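Salt-tolerant glutaminase (Micrococcus luteus, PDB 3AGD) probably catalyses the hydrolysis of L-glutamine to L-glutamate and ammonium, as a member of the glutaminase family. Local coordinates at residues Val19-Thr24 with Asn287-Val292; Pro29-Ala34 with Gly260-Val265; Val58-Gln63 with Lys202-Met207; Ile275-Pro280 with Leu293-Leu298. One frame throughout, in Å; residues are numbered along the deposited sequence.

Contact 1 of 4, residues Val19-Thr24 with Asn287-Val292; sequences VNPGET and NSARGV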
# COMPACT_ATOMS: atom_id res chain seq x y z
N VAL A 19 11.22 22.04 -21.09
CA VAL A 19 10.94 23.28 -20.37
C VAL A 19 11.60 23.21 -19.01
O VAL A 19 11.94 22.12 -18.53
CB VAL A 19 9.43 23.49 -20.19
CG1 VAL A 19 8.78 23.68 -21.55
CG2 VAL A 19 8.82 22.30 -19.46
N ASN A 20 11.80 24.36 -18.37
CA ASN A 20 12.45 24.39 -17.07
C ASN A 20 11.86 25.49 -16.18
O ASN A 20 12.53 26.46 -15.84
CB ASN A 20 13.95 24.60 -17.26
CG ASN A 20 14.76 24.11 -16.09
OD1 ASN A 20 14.23 23.52 -15.16
ND2 ASN A 20 16.07 24.36 -16.13
N PRO A 21 10.58 25.34 -15.79
CA PRO A 21 9.84 26.29 -14.95
C PRO A 21 10.31 26.40 -13.51
O PRO A 21 10.95 25.49 -12.98
CB PRO A 21 8.41 25.77 -15.04
CG PRO A 21 8.62 24.29 -15.07
CD PRO A 21 9.76 24.15 -16.07
N GLY A 22 9.98 27.53 -12.88
CA GLY A 22 10.36 27.76 -11.50
C GLY A 22 11.73 28.39 -11.37
O GLY A 22 12.29 28.90 -12.34
N GLU A 23 12.27 28.35 -10.16
CA GLU A 23 13.59 28.91 -9.90
C GLU A 23 14.25 28.15 -8.77
O GLU A 23 13.58 27.54 -7.95
CB GLU A 23 13.48 30.40 -9.54
CG GLU A 23 12.68 30.68 -8.29
CD GLU A 23 12.74 32.14 -7.86
OE1 GLU A 23 12.04 32.48 -6.88
OE2 GLU A 23 13.48 32.93 -8.48
N THR A 24 15.58 28.20 -8.75
CA THR A 24 16.35 27.52 -7.72
C THR A 24 16.09 28.17 -6.36
O THR A 24 15.55 29.27 -6.28
CB THR A 24 17.84 27.61 -8.05
OG1 THR A 24 18.21 28.98 -8.24
CG2 THR A 24 18.15 26.84 -9.33
N ASN A 287 9.03 22.60 -4.02
CA ASN A 287 9.43 21.24 -4.40
C ASN A 287 10.02 21.29 -5.81
O ASN A 287 9.72 22.20 -6.58
CB ASN A 287 8.23 20.28 -4.41
CG ASN A 287 7.68 20.00 -3.02
OD1 ASN A 287 8.42 19.76 -2.07
ND2 ASN A 287 6.35 20.03 -2.90
N SER A 288 10.87 20.32 -6.14
CA SER A 288 11.45 20.29 -7.48
C SER A 288 10.31 20.21 -8.49
O SER A 288 9.52 19.27 -8.47
CB SER A 288 12.35 19.07 -7.64
OG SER A 288 12.75 18.92 -8.98
N ALA A 289 10.23 21.21 -9.37
CA ALA A 289 9.18 21.25 -10.38
C ALA A 289 9.15 20.03 -11.29
O ALA A 289 8.12 19.35 -11.39
CB ALA A 289 9.30 22.52 -11.21
N ARG A 290 10.25 19.74 -11.97
CA ARG A 290 10.30 18.59 -12.87
C ARG A 290 10.41 17.29 -12.09
O ARG A 290 9.99 16.24 -12.56
CB ARG A 290 11.50 18.66 -13.80
CG ARG A 290 11.54 19.79 -14.79
CD ARG A 290 13.00 20.11 -14.99
NE ARG A 290 13.34 20.52 -16.34
CZ ARG A 290 14.57 20.83 -16.72
NH1 ARG A 290 15.57 20.77 -15.84
NH2 ARG A 290 14.81 21.19 -17.97
N GLY A 291 11.01 17.37 -10.90
CA GLY A 291 11.16 16.19 -10.07
C GLY A 291 9.81 15.65 -9.67
O GLY A 291 9.57 14.45 -9.68
N VAL A 292 8.92 16.56 -9.29
CA VAL A 292 7.57 16.19 -8.89
C VAL A 292 6.80 15.72 -10.12
O VAL A 292 6.11 14.70 -10.09
CB VAL A 292 6.85 17.39 -8.22
CG1 VAL A 292 5.35 17.21 -8.28
CG2 VAL A 292 7.30 17.52 -6.78
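Asn20 lays its side-chain amide flat over the guanidinium of Arg290: the two planes are only 14° apart, and OD1 of Asn20 stands 3.1 Å from CZ of Arg290, above the middle of the group. This is a stack and not a hydrogen bond, because from above the plane OD1 meets the N-H groups at a poor angle. The amide reaches that place with CG anti to the backbone N (chi1 -158°), and its ND2 is held by the carbonyl of Pro36. Arg290 is bent at chi2 and chi3, which brings NE and NH2 together to the carbonyl of Val19, near the guanidinium plane. Both bonds are weak: NE of Arg290 to O of Val19 is 3.1 Å at 135°, and NH2 of Arg290 to the same oxygen is also 3.1 Å. Beside this polar patch, CG of Pro21 rests 4.3 Å from CB of Ala289. On the helix side, Ser288 OG accepts from Gly291 N at 3.0 Å. The arrangement is that of a serine N-cap at the start of helix 289-301, over whose first turn the loop between helices 4-16 and 29-32 is laid in the glutaminase domain.

Contact 2 of 4, residues Pro29-Ala34 with Gly260-Val265; sequences PVLAEA and GVAGGV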
# COMPACT_ATOMS: atom_id res chain seq x y z
N PRO A 29 23.06 31.61 -1.94
CA PRO A 29 23.73 31.69 -3.24
C PRO A 29 24.27 30.37 -3.79
O PRO A 29 24.29 30.17 -5.01
CB PRO A 29 24.84 32.71 -2.99
CG PRO A 29 25.11 32.58 -1.52
CD PRO A 29 23.73 32.47 -0.95
N VAL A 30 24.69 29.46 -2.92
CA VAL A 30 25.20 28.19 -3.40
C VAL A 30 24.12 27.45 -4.19
O VAL A 30 24.40 26.85 -5.23
CB VAL A 30 25.70 27.29 -2.23
CG1 VAL A 30 24.55 26.97 -1.30
CG2 VAL A 30 26.32 26.02 -2.78
N LEU A 31 22.87 27.53 -3.72
CA LEU A 31 21.76 26.88 -4.40
C LEU A 31 21.16 27.82 -5.43
O LEU A 31 20.75 27.41 -6.51
CB LEU A 31 20.69 26.45 -3.40
CG LEU A 31 21.08 25.35 -2.40
CD1 LEU A 31 19.87 24.97 -1.53
CD2 LEU A 31 21.58 24.14 -3.16
N ALA A 32 21.11 29.11 -5.09
CA ALA A 32 20.57 30.12 -5.99
C ALA A 32 21.37 30.23 -7.28
O ALA A 32 20.81 30.53 -8.34
CB ALA A 32 20.53 31.47 -5.28
N GLU A 33 22.67 29.99 -7.20
CA GLU A 33 23.55 30.09 -8.37
C GLU A 33 23.82 28.76 -9.07
O GLU A 33 24.55 28.71 -10.05
CB GLU A 33 24.89 30.71 -7.97
CG GLU A 33 24.79 31.96 -7.10
CD GLU A 33 23.97 33.07 -7.73
OE1 GLU A 33 23.71 34.08 -7.04
OE2 GLU A 33 23.59 32.93 -8.92
N ALA A 34 23.23 27.68 -8.55
CA ALA A 34 23.44 26.36 -9.14
C ALA A 34 22.96 26.28 -10.58
O ALA A 34 21.95 26.89 -10.94
CB ALA A 34 22.75 25.30 -8.29
N GLY A 260 13.55 18.01 -1.79
CA GLY A 260 14.55 18.80 -1.10
C GLY A 260 14.77 20.06 -1.92
O GLY A 260 14.76 19.98 -3.16
N VAL A 261 14.98 21.21 -1.28
CA VAL A 261 15.16 22.47 -2.01
C VAL A 261 16.35 22.54 -2.96
O VAL A 261 16.48 23.50 -3.72
CB VAL A 261 15.23 23.69 -1.04
CG1 VAL A 261 13.87 23.88 -0.36
CG2 VAL A 261 16.31 23.48 0.01
N ALA A 262 17.22 21.53 -2.94
CA ALA A 262 18.37 21.53 -3.84
C ALA A 262 17.96 20.91 -5.17
O ALA A 262 18.74 20.92 -6.13
CB ALA A 262 19.52 20.74 -3.22
N GLY A 263 16.75 20.37 -5.24
CA GLY A 263 16.26 19.78 -6.47
C GLY A 263 16.06 18.27 -6.47
O GLY A 263 15.65 17.71 -7.48
N GLY A 264 16.33 17.62 -5.35
CA GLY A 264 16.17 16.17 -5.30
C GLY A 264 14.87 15.66 -4.70
O GLY A 264 14.42 16.14 -3.66
N VAL A 265 14.26 14.68 -5.37
CA VAL A 265 13.03 14.08 -4.88
C VAL A 265 13.26 12.60 -4.59
O VAL A 265 13.79 11.86 -5.42
CB VAL A 265 11.87 14.19 -5.90
CG1 VAL A 265 10.59 13.63 -5.27
CG2 VAL A 265 11.67 15.63 -6.32
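Leu31 alone carries the side of helix 29-32, and its two methyl groups divide the work. CD2 packs on Ala262, 4.0 Å from CB of Ala262 and 4.2 Å from CA of Ala262, so one methyl covers both the side chain and the backbone of that residue. CD1 goes to the neighbouring residue, where it meets CG2 of Val261 at 4.2 Å; the two side chains cross at about a right angle. The CB of Leu31 already points at the turn, and with CG anti to the carbonyl carbon (chi1 -66°) the fork ends astride Val261 and Ala262. No hydrogen bond joins the segments, and the interface buries 103 Å² in all.

The closer-packed side is that of Ala262, a buried residue whose methyl group also lies against the backbone of Thr61. Toward Leu31 the looser side is at Val261: both residues are partly exposed and a single methyl pair joins them, though Val261 also touches Gln63. Farther out, Pro29, at the start of the helix, and Glu33, just after it, are exposed, while Val30 packs on helix 154-161.

Val261 and Ala262 are the central residues of a type I beta turn from Gly260 to Gly263, closed by Gly263 N to O of Gly260 at 2.9 Å. The turn joins strands 257-259 and 264-269. Val261 binds L-glutamate in another crystal structure of this protein, and its side chain is about 6 Å from that of Ser64, so this packing of a short helix against a beta turn is consistent with a place beside the glutamate-binding pocket.

Contact 3 of 4, residues Val58-Gln63 with Lys202-Met207; sequences VEFTIQ and KDLAVM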
# COMPACT_ATOMS: atom_id res chain seq x y z
N VAL A 58 24.98 13.23 -10.73
CA VAL A 58 25.48 14.54 -10.31
C VAL A 58 25.06 14.74 -8.85
O VAL A 58 23.88 14.66 -8.52
CB VAL A 58 24.87 15.66 -11.16
CG1 VAL A 58 25.31 17.01 -10.64
CG2 VAL A 58 25.31 15.50 -12.61
N GLU A 59 26.03 15.01 -7.99
CA GLU A 59 25.76 15.20 -6.57
C GLU A 59 25.08 16.51 -6.25
O GLU A 59 25.30 17.53 -6.90
CB GLU A 59 27.05 15.09 -5.76
CG GLU A 59 27.73 13.74 -5.82
CD GLU A 59 28.81 13.58 -4.76
OE1 GLU A 59 29.46 14.60 -4.42
OE2 GLU A 59 29.03 12.45 -4.29
N PHE A 60 24.24 16.48 -5.22
CA PHE A 60 23.53 17.66 -4.75
C PHE A 60 23.19 17.40 -3.28
O PHE A 60 23.17 16.26 -2.84
CB PHE A 60 22.25 17.88 -5.57
CG PHE A 60 21.35 16.67 -5.64
CD1 PHE A 60 20.50 16.36 -4.59
CD2 PHE A 60 21.38 15.83 -6.75
CE1 PHE A 60 19.69 15.22 -4.64
CE2 PHE A 60 20.58 14.69 -6.81
CZ PHE A 60 19.73 14.39 -5.75
N THR A 61 22.95 18.46 -2.52
CA THR A 61 22.63 18.28 -1.11
C THR A 61 21.21 17.72 -0.99
O THR A 61 20.26 18.25 -1.58
CB THR A 61 22.77 19.59 -0.33
OG1 THR A 61 21.98 20.61 -0.95
CG2 THR A 61 24.23 20.03 -0.33
N ILE A 62 21.09 16.64 -0.23
CA ILE A 62 19.83 15.94 -0.03
C ILE A 62 18.76 16.77 0.67
O ILE A 62 17.57 16.54 0.49
CB ILE A 62 20.08 14.63 0.75
CG1 ILE A 62 18.80 13.80 0.83
CG2 ILE A 62 20.59 14.94 2.15
CD1 ILE A 62 19.04 12.42 1.44
N GLN A 63 19.19 17.75 1.46
CA GLN A 63 18.26 18.61 2.19
C GLN A 63 17.19 17.79 2.93
O GLN A 63 17.52 16.79 3.57
CB GLN A 63 17.62 19.61 1.22
CG GLN A 63 18.60 20.63 0.61
CD GLN A 63 19.35 21.44 1.65
OE1 GLN A 63 18.79 21.81 2.68
NE2 GLN A 63 20.63 21.72 1.39
N LYS A 202 20.94 8.48 -8.20
CA LYS A 202 21.13 7.05 -7.99
C LYS A 202 21.18 6.71 -6.51
O LYS A 202 20.63 5.69 -6.09
CB LYS A 202 22.42 6.58 -8.67
CG LYS A 202 22.37 6.59 -10.19
CD LYS A 202 23.69 6.11 -10.77
CE LYS A 202 23.67 6.07 -12.29
NZ LYS A 202 24.97 5.57 -12.85
N ASP A 203 21.85 7.54 -5.72
CA ASP A 203 21.93 7.29 -4.29
C ASP A 203 20.52 7.27 -3.70
O ASP A 203 20.16 6.34 -2.97
CB ASP A 203 22.74 8.39 -3.59
CG ASP A 203 24.21 8.34 -3.93
OD1 ASP A 203 24.82 7.26 -3.80
OD2 ASP A 203 24.76 9.40 -4.30
N LEU A 204 19.73 8.28 -4.02
CA LEU A 204 18.37 8.38 -3.52
C LEU A 204 17.53 7.16 -3.88
O LEU A 204 16.82 6.61 -3.04
CB LEU A 204 17.68 9.65 -4.04
CG LEU A 204 18.05 10.96 -3.36
CD1 LEU A 204 17.22 12.09 -3.95
CD2 LEU A 204 17.80 10.86 -1.86
N ALA A 205 17.60 6.74 -5.14
CA ALA A 205 16.84 5.59 -5.61
C ALA A 205 17.12 4.37 -4.74
O ALA A 205 16.20 3.70 -4.26
CB ALA A 205 17.18 5.29 -7.07
N VAL A 206 18.40 4.08 -4.52
CA VAL A 206 18.80 2.93 -3.72
C VAL A 206 18.38 3.09 -2.27
O VAL A 206 17.92 2.13 -1.64
CB VAL A 206 20.32 2.70 -3.80
CG1 VAL A 206 20.72 1.54 -2.92
CG2 VAL A 206 20.73 2.44 -5.26
N MET A 207 18.54 4.29 -1.73
CA MET A 207 18.16 4.56 -0.35
C MET A 207 16.64 4.34 -0.24
O MET A 207 16.16 3.68 0.69
CB MET A 207 18.54 6.00 0.01
CG MET A 207 20.06 6.21 0.12
SD MET A 207 20.56 7.95 0.02
CE MET A 207 20.26 8.48 1.73
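Phe60 presents the edge of its ring to Leu204: CD1 of Leu204 lies in the ring plane, 3.9 Å from CZ of Phe60 and 4.0 Å from CE1 of Phe60. The ring owes this reach to its chi1 of 53°, which places CG between the backbone N and the carbonyl carbon. Leu204 points from helix 201-212 toward the strand and splits its two methyl groups between partners, for CD2 of Leu204 sits 3.9 Å from CD1 of Ile62. The extended Ile62 then goes on to Met207, meeting it tip to tip with CD1 of Ile62 4.1 Å from CE of Met207. A bend at chi3 (81°) turns that sulfur-bound methyl toward the isoleucine. Met142 of helix 131-146 touches both Ile62 and Met207, while the ring of Phe60 is stacked with that of Phe278.

At the border of this patch, OE2 of Glu59 is 5.2 Å from OD2 of Asp203; Arg148 forms salt bridges with both and probably offsets their repulsion. All four touching residues are buried and no hydrogen bond crosses between the segments. The chemistry therefore implies a hydrophobic seam between strand 60-61 with the following Ile62, and helix 201-212, held by methyl and ring-edge contacts, with ionic pairing kept to its border.

Contact 4 of 4, residues Ile275-Pro280 with Leu293-Leu298; sequences IGVFSP and LACRRL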
# COMPACT_ATOMS: atom_id res chain seq x y z
N ILE A 275 12.82 5.55 -5.71
CA ILE A 275 12.96 6.59 -6.73
C ILE A 275 13.81 7.78 -6.32
O ILE A 275 13.71 8.28 -5.20
CB ILE A 275 11.58 7.12 -7.15
CG1 ILE A 275 10.74 5.99 -7.74
CG2 ILE A 275 11.73 8.27 -8.14
CD1 ILE A 275 9.26 6.31 -7.84
N GLY A 276 14.65 8.23 -7.24
CA GLY A 276 15.49 9.38 -7.00
C GLY A 276 15.37 10.27 -8.22
O GLY A 276 15.55 9.81 -9.34
N VAL A 277 15.02 11.54 -8.01
CA VAL A 277 14.91 12.47 -9.13
C VAL A 277 15.66 13.75 -8.78
O VAL A 277 15.71 14.15 -7.61
CB VAL A 277 13.44 12.86 -9.44
CG1 VAL A 277 13.38 13.59 -10.78
CG2 VAL A 277 12.56 11.63 -9.48
N PHE A 278 16.24 14.39 -9.78
CA PHE A 278 16.99 15.60 -9.56
C PHE A 278 16.75 16.66 -10.62
O PHE A 278 16.95 16.42 -11.82
CB PHE A 278 18.49 15.28 -9.48
CG PHE A 278 19.38 16.48 -9.52
CD1 PHE A 278 19.25 17.50 -8.57
CD2 PHE A 278 20.38 16.60 -10.49
CE1 PHE A 278 20.09 18.61 -8.59
CE2 PHE A 278 21.22 17.70 -10.52
CZ PHE A 278 21.08 18.71 -9.57
N SER A 279 16.32 17.84 -10.17
CA SER A 279 16.08 18.97 -11.05
C SER A 279 16.02 20.20 -10.16
O SER A 279 15.04 20.44 -9.47
CB SER A 279 14.77 18.79 -11.82
OG SER A 279 14.62 19.83 -12.77
N PRO A 280 17.10 21.01 -10.16
CA PRO A 280 17.29 22.23 -9.38
C PRO A 280 16.11 23.18 -9.16
O PRO A 280 15.79 23.51 -8.02
CB PRO A 280 18.44 22.92 -10.10
CG PRO A 280 19.26 21.76 -10.58
CD PRO A 280 18.20 20.85 -11.13
N LEU A 293 6.93 16.47 -11.21
CA LEU A 293 6.23 16.13 -12.45
C LEU A 293 6.64 14.75 -12.94
O LEU A 293 5.82 14.01 -13.49
CB LEU A 293 6.52 17.18 -13.52
CG LEU A 293 5.78 17.02 -14.84
CD1 LEU A 293 4.28 16.93 -14.60
CD2 LEU A 293 6.11 18.20 -15.75
N ALA A 294 7.91 14.40 -12.75
CA ALA A 294 8.42 13.10 -13.16
C ALA A 294 7.76 11.99 -12.34
O ALA A 294 7.47 10.91 -12.85
CB ALA A 294 9.94 13.04 -13.01
N CYS A 295 7.52 12.25 -11.05
CA CYS A 295 6.88 11.25 -10.19
C CYS A 295 5.43 11.03 -10.62
O CYS A 295 4.93 9.90 -10.58
CB CYS A 295 6.95 11.69 -8.73
SG CYS A 295 8.61 11.57 -7.99
N ARG A 296 4.75 12.10 -11.04
CA ARG A 296 3.36 11.99 -11.49
C ARG A 296 3.32 11.14 -12.76
O ARG A 296 2.44 10.30 -12.93
CB ARG A 296 2.77 13.37 -11.78
CG ARG A 296 2.59 14.26 -10.54
CD ARG A 296 1.96 15.59 -10.92
NE ARG A 296 1.93 16.55 -9.82
CZ ARG A 296 1.09 16.51 -8.79
NH1 ARG A 296 0.18 15.54 -8.69
NH2 ARG A 296 1.15 17.45 -7.86
N ARG A 297 4.29 11.35 -13.65
CA ARG A 297 4.36 10.58 -14.90
C ARG A 297 4.73 9.12 -14.64
O ARG A 297 4.21 8.23 -15.31
CB ARG A 297 5.36 11.22 -15.87
CG ARG A 297 4.82 12.42 -16.63
CD ARG A 297 3.75 12.00 -17.64
NE ARG A 297 4.30 11.26 -18.78
CZ ARG A 297 4.86 11.82 -19.85
NH1 ARG A 297 4.95 13.14 -19.93
NH2 ARG A 297 5.33 11.06 -20.83
N LEU A 298 5.62 8.87 -13.69
CA LEU A 298 6.00 7.49 -13.39
C LEU A 298 4.78 6.73 -12.88
O LEU A 298 4.55 5.58 -13.26
CB LEU A 298 7.10 7.46 -12.33
CG LEU A 298 8.51 7.87 -12.75
CD1 LEU A 298 9.44 7.86 -11.54
CD2 LEU A 298 9.03 6.91 -13.81
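Leu298 can be followed outward from helix 293-298 to the strand it faces. Its CB points toward the strand, CG is anti to the carbonyl carbon (chi1 -74°), and CD1 is the atom that arrives. That methyl is 4.0 Å from CD1 of Ile275 and 4.1 Å from CG2 of Ile275, so it meets both branches of the isoleucine, and the two side chains approach tip to tip. Leu298 also touches Ile41 and Leu43 of strand 40-44 and Tyr8 of helix 4-16.

About one helical turn before Leu298, Ala294 and Cys295 are met by the two methyl groups of Val277. CG1 of Val277, anti to the backbone N (chi1 -168°), lies 4.1 Å from CB of Ala294, while CG2 of Val277 is 4.2 Å from SG of Cys295. The small Ala294 falls where the backbones are nearest, 7.7 Å between CA of Val277 and CA of Ala294. Measured on the short segments, the axes come within 9.7 Å, and their N-to-C directions are 141° apart, nearer antiparallel than parallel.

All five touching residues are buried, and no hydrogen bond crosses. The strand's polar backbone is spent within the antiparallel sheet, on Gly267, Val265 and Ala42 among others; cohesion between sheet and helix thus rests on aliphatic groups and one cysteine sulfur.

Overall arrangement
Strand 273-278 lies between two layers: contact 4 packs helix 289-301 on one side, while contact 3 meets its Phe278 and Gly276. Contacts 1 and 4 share that helix, their centres about 10 Å apart; OG of Ser288 bonds O of Ser279 at 2.8 Å. Contacts 2 and 4 are joined through neighbouring strands, with N of Val265 2.7 Å from O of Val277. Contact 2 is nested along the chain inside the loop closed by contact 1, and contact 3 inside that of contact 2. Contact 2 holds the glutamate-binding Val261, and contact 3 lies close to the site, the side chain of Ile62 about 6 Å from that of Cys195. Contact 4 lies away from it.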